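Local atomic coordinates of sugar phosphate isomerase/epimerase (Parabacteroides distasonis, PDB entry 3OBE), a protein that probably acts as an isomerase, its chain folding as a TIM barrel of the xylose isomerase-like family. Residues G167-S172 with E216-W221; K212-L217 with R239-H244. One frame throughout, in Å; residues are numbered along the deposited sequence.

Contact 1: residues G167-S172 with E216-W221. With PO4 (phosphate ion), chain C.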
loop_
_atom_site.group_PDB
_atom_site.type_symbol
_atom_site.label_atom_id
_atom_site.label_comp_id
_atom_site.label_asym_id
_atom_site.label_seq_id
_atom_site.Cartn_x
_atom_site.Cartn_y
_atom_site.Cartn_z
ATOM N N GLY A 167 -6.458 -1.870 -5.381
ATOM C CA GLY A 167 -6.099 -0.496 -5.088
ATOM C C GLY A 167 -4.824 -0.036 -5.790
ATOM O O GLY A 167 -4.073 -0.855 -6.303
ATOM N N TYR A 168 -4.601 1.268 -5.724
ATOM C CA TYR A 168 -3.471 1.946 -6.359
ATOM C C TYR A 168 -2.727 2.789 -5.324
ATOM O O TYR A 168 -3.341 3.595 -4.620
ATOM C CB TYR A 168 -3.919 2.829 -7.521
ATOM C CG TYR A 168 -2.769 3.483 -8.203
ATOM C CD1 TYR A 168 -1.956 2.743 -9.027
ATOM C CD2 TYR A 168 -2.391 4.809 -7.907
ATOM C CE1 TYR A 168 -0.875 3.295 -9.612
ATOM C CE2 TYR A 168 -1.292 5.358 -8.477
ATOM C CZ TYR A 168 -0.547 4.602 -9.353
ATOM O OH TYR A 168 0.558 5.132 -9.999
ATOM N N HIS A 169 -1.416 2.586 -5.239
ATOM C CA HIS A 169 -0.537 3.261 -4.276
ATOM C C HIS A 169 0.306 4.277 -4.997
ATOM O O HIS A 169 1.057 3.931 -5.936
ATOM C CB HIS A 169 0.344 2.234 -3.575
ATOM C CG HIS A 169 1.388 2.831 -2.700
ATOM N ND1 HIS A 169 2.698 2.439 -2.772
ATOM C CD2 HIS A 169 1.315 3.753 -1.704
ATOM C CE1 HIS A 169 3.409 3.123 -1.884
ATOM N NE2 HIS A 169 2.600 3.936 -1.222
ATOM N N ASN A 170 0.152 5.532 -4.605
ATOM C CA ASN A 170 0.855 6.636 -5.182
ATOM C C ASN A 170 2.253 6.848 -4.569
ATOM O O ASN A 170 2.525 6.453 -3.431
ATOM C CB ASN A 170 0.115 7.989 -4.984
ATOM C CG ASN A 170 -0.039 8.344 -3.545
ATOM O OD1 ASN A 170 -0.874 7.766 -2.851
ATOM N ND2 ASN A 170 0.761 9.284 -3.063
ATOM N N HIS A 171 3.108 7.567 -5.306
ATOM C CA HIS A 171 4.285 8.222 -4.721
ATOM C C HIS A 171 4.078 9.719 -4.972
ATOM O O HIS A 171 3.002 10.199 -4.656
ATOM C CB HIS A 171 5.548 7.631 -5.292
ATOM C CG HIS A 171 5.690 6.177 -4.931
ATOM N ND1 HIS A 171 4.899 5.199 -5.502
ATOM C CD2 HIS A 171 6.442 5.562 -3.984
ATOM C CE1 HIS A 171 5.202 4.031 -4.940
ATOM N NE2 HIS A 171 6.119 4.225 -4.009
ATOM N N SER A 172 5.044 10.444 -5.525
ATOM C CA SER A 172 4.885 11.906 -5.667
ATOM C C SER A 172 4.494 12.322 -7.072
ATOM O O SER A 172 3.910 13.395 -7.242
ATOM C CB SER A 172 6.138 12.656 -5.236
ATOM O OG SER A 172 6.460 12.383 -3.894
ATOM N N GLU A 216 -4.595 3.541 -2.076
ATOM C CA GLU A 216 -3.731 3.445 -0.881
ATOM C C GLU A 216 -2.944 4.718 -0.864
ATOM O O GLU A 216 -1.938 4.864 -1.573
ATOM C CB GLU A 216 -2.850 2.202 -0.966
ATOM C CG GLU A 216 -1.862 1.972 0.213
ATOM C CD GLU A 216 -1.205 0.658 0.118
ATOM O OE1 GLU A 216 -0.395 0.504 -0.792
ATOM O OE2 GLU A 216 -1.406 -0.198 1.027
ATOM N N LEU A 217 -3.413 5.664 -0.075
ATOM C CA LEU A 217 -2.845 7.003 -0.070
ATOM C C LEU A 217 -1.536 6.997 0.677
ATOM O O LEU A 217 -1.500 6.697 1.856
ATOM C CB LEU A 217 -3.773 8.016 0.558
ATOM C CG LEU A 217 -3.240 9.441 0.601
ATOM C CD1 LEU A 217 -2.827 9.932 -0.832
ATOM C CD2 LEU A 217 -4.192 10.341 1.299
ATOM N N ASP A 218 -0.483 7.320 -0.052
ATOM C CA ASP A 218 0.844 7.533 0.587
ATOM C C ASP A 218 0.935 8.954 1.101
ATOM O O ASP A 218 1.094 9.893 0.335
ATOM C CB ASP A 218 2.029 7.211 -0.286
ATOM C CG ASP A 218 3.246 6.930 0.577
ATOM O OD1 ASP A 218 3.659 7.912 1.264
ATOM O OD2 ASP A 218 3.716 5.757 0.627
ATOM N N VAL A 219 0.736 9.113 2.414
ATOM C CA VAL A 219 0.652 10.447 2.967
ATOM C C VAL A 219 1.998 11.163 2.853
ATOM O O VAL A 219 2.057 12.390 2.656
ATOM C CB VAL A 219 0.096 10.442 4.399
ATOM C CG1 VAL A 219 -1.334 9.947 4.368
ATOM C CG2 VAL A 219 0.996 9.617 5.366
ATOM N N TYR A 220 3.093 10.416 2.972
ATOM C CA TYR A 220 4.435 11.019 2.897
ATOM C C TYR A 220 4.750 11.471 1.486
ATOM O O TYR A 220 5.189 12.583 1.289
ATOM C CB TYR A 220 5.496 10.028 3.326
ATOM C CG TYR A 220 6.899 10.517 3.202
ATOM C CD1 TYR A 220 7.479 11.365 4.187
ATOM C CD2 TYR A 220 7.699 10.133 2.124
ATOM C CE1 TYR A 220 8.835 11.762 4.069
ATOM C CE2 TYR A 220 9.010 10.552 2.027
ATOM C CZ TYR A 220 9.564 11.347 2.990
ATOM O OH TYR A 220 10.861 11.751 2.883
ATOM N N TRP A 221 4.537 10.606 0.499
ATOM C CA TRP A 221 4.914 10.998 -0.861
ATOM C C TRP A 221 3.949 12.087 -1.375
ATOM O O TRP A 221 4.335 12.887 -2.234
ATOM C CB TRP A 221 4.944 9.786 -1.795
ATOM C CG TRP A 221 6.075 8.821 -1.480
ATOM C CD1 TRP A 221 5.941 7.505 -1.117
ATOM C CD2 TRP A 221 7.491 9.080 -1.481
ATOM N NE1 TRP A 221 7.164 6.935 -0.927
ATOM C CE2 TRP A 221 8.140 7.869 -1.136
ATOM C CE3 TRP A 221 8.277 10.201 -1.766
ATOM C CZ2 TRP A 221 9.528 7.771 -1.026
ATOM C CZ3 TRP A 221 9.647 10.087 -1.656
ATOM C CH2 TRP A 221 10.258 8.885 -1.283
HETATM P P PO4 C . 6.887 1.084 -2.267
HETATM O O1 PO4 C . 8.165 0.462 -1.689
HETATM O O2 PO4 C . 7.050 2.568 -2.167
HETATM O O3 PO4 C . 5.778 0.593 -1.289
HETATM O O4 PO4 C . 6.560 0.572 -3.627
#
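His169 and Asp218 meet through a nearly straight hydrogen bond: NE2 of His169 donates to OD2 of Asp218 over 2.8 Å, the oxygen lying in the ring plane and receiving on its anti lone pair. The imidazole reaches it with CG anti to the backbone N (chi1 173°), while OE1 of Glu216, bonded to His96, lies 3.4 Å from CB of His169. Next along the chain the packing is close and polar. OD1 of Asn170 accepts from the backbone N of Asp218 at 2.9 Å, and its ND2 gives a bond to His171 O, so the amide is held at both ends. The contact lies where two neighbouring parallel strands of a TIM barrel run out at their C-terminal ends, the second leading straight into a helix whose N-cap is Asp218, OD1 accepting from Trp221 N. With an alanine in place of His169, OD2 of Asp218 would lose this donor and the carboxylate would probably be freer to turn. The other end, partly exposed, meets solvent: CD2 of His171 sits over a face of the Trp221 indole, the rings oblique at 43°. There His171 NE2 donates to O2 of a phosphate ion, probably from the crystallisation liquor, and Ser172 OG to Trp221 O.

Contact 2: residues K212-L217 with R239-H244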
loop_
_atom_site.group_PDB
_atom_site.type_symbol
_atom_site.label_atom_id
_atom_site.label_comp_id
_atom_site.label_asym_id
_atom_site.label_seq_id
_atom_site.Cartn_x
_atom_site.Cartn_y
_atom_site.Cartn_z
ATOM N N LYS A 212 -14.897 -0.714 -8.006
ATOM C CA LYS A 212 -13.835 -1.550 -8.578
ATOM C C LYS A 212 -12.430 -1.191 -8.045
ATOM O O LYS A 212 -11.600 -2.036 -7.979
ATOM C CB LYS A 212 -13.800 -1.412 -10.088
ATOM C CG LYS A 212 -15.054 -1.911 -10.805
ATOM C CD LYS A 212 -14.988 -1.572 -12.295
ATOM C CE LYS A 212 -16.304 -1.837 -13.042
ATOM N NZ LYS A 212 -16.240 -1.394 -14.448
ATOM N N VAL A 213 -12.188 0.089 -7.774
ATOM C CA VAL A 213 -10.877 0.603 -7.492
ATOM C C VAL A 213 -10.885 1.477 -6.255
ATOM O O VAL A 213 -11.703 2.398 -6.150
ATOM C CB VAL A 213 -10.359 1.431 -8.691
ATOM C CG1 VAL A 213 -9.034 2.196 -8.350
ATOM C CG2 VAL A 213 -10.173 0.524 -9.904
HETATM N N MSE A 214 -9.942 1.198 -5.339
HETATM C CA MSE A 214 -9.680 2.129 -4.242
HETATM C C MSE A 214 -8.208 2.549 -4.297
HETATM O O MSE A 214 -7.448 2.131 -5.198
HETATM C CB MSE A 214 -10.072 1.497 -2.901
HETATM C CG MSE A 214 -9.387 0.167 -2.568
HETATM SE SE MSE A 214 -7.614 0.404 -1.791
HETATM C CE MSE A 214 -7.266 -1.498 -1.526
ATOM N N PHE A 215 -7.823 3.443 -3.385
ATOM C CA PHE A 215 -6.529 4.068 -3.375
ATOM C C PHE A 215 -5.881 3.854 -2.014
ATOM O O PHE A 215 -6.547 3.985 -0.951
ATOM C CB PHE A 215 -6.601 5.554 -3.790
ATOM C CG PHE A 215 -6.958 5.728 -5.274
ATOM C CD1 PHE A 215 -8.279 5.620 -5.689
ATOM C CD2 PHE A 215 -5.976 5.850 -6.247
ATOM C CE1 PHE A 215 -8.594 5.679 -7.014
ATOM C CE2 PHE A 215 -6.323 5.936 -7.600
ATOM C CZ PHE A 215 -7.608 5.831 -7.974
ATOM N N GLU A 216 -4.595 3.541 -2.076
ATOM C CA GLU A 216 -3.731 3.445 -0.881
ATOM C C GLU A 216 -2.944 4.718 -0.864
ATOM O O GLU A 216 -1.938 4.864 -1.573
ATOM C CB GLU A 216 -2.850 2.202 -0.966
ATOM C CG GLU A 216 -1.862 1.972 0.213
ATOM C CD GLU A 216 -1.205 0.658 0.118
ATOM O OE1 GLU A 216 -0.395 0.504 -0.792
ATOM O OE2 GLU A 216 -1.406 -0.198 1.027
ATOM N N LEU A 217 -3.413 5.664 -0.075
ATOM C CA LEU A 217 -2.845 7.003 -0.070
ATOM C C LEU A 217 -1.536 6.997 0.677
ATOM O O LEU A 217 -1.500 6.697 1.856
ATOM C CB LEU A 217 -3.773 8.016 0.558
ATOM C CG LEU A 217 -3.240 9.441 0.601
ATOM C CD1 LEU A 217 -2.827 9.932 -0.832
ATOM C CD2 LEU A 217 -4.192 10.341 1.299
ATOM N N ARG A 239 -12.795 6.943 -1.409
ATOM C CA ARG A 239 -11.831 6.320 -2.344
ATOM C C ARG A 239 -10.508 5.873 -1.703
ATOM O O ARG A 239 -9.906 4.892 -2.118
ATOM C CB ARG A 239 -11.499 7.268 -3.479
ATOM C CG ARG A 239 -12.687 7.850 -4.233
ATOM C CD ARG A 239 -13.696 6.856 -4.743
ATOM N NE ARG A 239 -13.081 5.815 -5.545
ATOM C CZ ARG A 239 -12.703 5.984 -6.806
ATOM N NH1 ARG A 239 -12.861 7.153 -7.403
ATOM N NH2 ARG A 239 -12.164 4.966 -7.459
ATOM N N PHE A 240 -10.073 6.601 -0.670
ATOM C CA PHE A 240 -8.855 6.284 0.041
ATOM C C PHE A 240 -9.171 5.313 1.150
ATOM O O PHE A 240 -9.539 5.723 2.253
ATOM C CB PHE A 240 -8.239 7.600 0.534
ATOM C CG PHE A 240 -7.710 8.444 -0.564
ATOM C CD1 PHE A 240 -6.717 7.950 -1.391
ATOM C CD2 PHE A 240 -8.183 9.733 -0.812
ATOM C CE1 PHE A 240 -6.203 8.720 -2.431
ATOM C CE2 PHE A 240 -7.672 10.464 -1.858
ATOM C CZ PHE A 240 -6.686 9.975 -2.635
ATOM N N LYS A 241 -9.071 4.016 0.854
ATOM C CA LYS A 241 -9.479 2.981 1.792
ATOM C C LYS A 241 -8.307 2.444 2.641
ATOM O O LYS A 241 -8.543 1.838 3.689
ATOM C CB LYS A 241 -10.188 1.805 1.070
ATOM C CG LYS A 241 -11.566 2.182 0.470
ATOM C CD LYS A 241 -12.324 0.950 -0.033
ATOM C CE LYS A 241 -13.699 1.276 -0.622
ATOM N NZ LYS A 241 -14.287 0.114 -1.330
ATOM N N LEU A 242 -7.087 2.663 2.175
ATOM C CA LEU A 242 -5.863 2.338 2.907
ATOM C C LEU A 242 -4.968 3.570 2.933
ATOM O O LEU A 242 -5.000 4.436 2.033
ATOM C CB LEU A 242 -5.102 1.182 2.238
ATOM C CG LEU A 242 -5.768 -0.163 2.088
ATOM C CD1 LEU A 242 -4.909 -1.079 1.200
ATOM C CD2 LEU A 242 -6.059 -0.781 3.450
ATOM N N LEU A 243 -4.095 3.642 3.940
ATOM C CA LEU A 243 -2.969 4.538 3.887
ATOM C C LEU A 243 -1.680 3.740 3.903
ATOM O O LEU A 243 -1.612 2.651 4.515
ATOM C CB LEU A 243 -2.912 5.472 5.090
ATOM C CG LEU A 243 -4.162 6.327 5.393
ATOM C CD1 LEU A 243 -4.021 7.166 6.701
ATOM C CD2 LEU A 243 -4.526 7.193 4.173
ATOM N N HIS A 244 -0.650 4.342 3.316
ATOM C CA HIS A 244 0.716 4.068 3.736
ATOM C C HIS A 244 1.139 5.150 4.709
ATOM O O HIS A 244 0.965 6.356 4.429
ATOM C CB HIS A 244 1.683 4.013 2.577
ATOM C CG HIS A 244 1.997 2.619 2.161
ATOM N ND1 HIS A 244 3.223 2.232 1.671
ATOM C CD2 HIS A 244 1.215 1.512 2.135
ATOM C CE1 HIS A 244 3.200 0.945 1.376
ATOM N NE2 HIS A 244 1.986 0.480 1.623
HETATM O O HOH W 1 -13.104 3.475 -3.978
#
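Leu217, Arg239 and Phe215 bury the most surface where two parallel strands of the barrel wall run side by side. Leu217 lays its isobutyl group over one face of the Phe240 ring, with CD2 above the ring centre, and its CB is 3.5 Å from CD1 of Phe240. Phe215 comes against the same ring from its own CB, 3.4 Å from CD1 of Phe240, and the two aromatic side chains cross. On this side helix 200-207 covers Phe215. Arg239 folds back through bends at chi2 and chi3 (-52° and -53°), which brings its guanidinium alongside Phe215, CE1 of Phe215 over one face of the guanidinium and the planes 77° apart. From there NH2 donates to Val213 O at 2.9 Å, the oxygen in the guanidinium plane but the donor above the carbonyl plane; a water also joins Arg239 NE to that oxygen. Between Phe215 and Glu216 the register slips by one residue, a beta bulge: Phe215 O receives weak bonds from both Lys241 N and Leu242 N. Regular pairing resumes with Leu217 N to Leu242 O at 2.9 Å. On the Leu242 face, CD of Glu216 approaches CD2 of His244, whose NE2 is bonded to Glu54, at 3.3 Å. NH1 also bonds Leu205 O and NH2 Thr208 OG1; these acceptors are neutral oxygens, whose dipoles probably stabilise the buried positive charge.

Followed from the N terminus, the chain first lays down strand 165-169, then passes through 43 residues, including helix 200-207, before strand 213-218 returns beside it; contact 1 closes that longer loop. Contact 2 closes a shorter one of 21 residues, mostly helix, which brings strand 240-245 to the other side of 213-218. Neither loop encloses the other; their spans overlap on strand 213-218, where the second begins before the first has ended, and that strand is the middle member of three parallel neighbours. The contacts also touch directly: Tyr168 N lies 3.0 Å from Met214 O, a probable hydrogen bond, and the His169 ring meets that of His244 in plain packing.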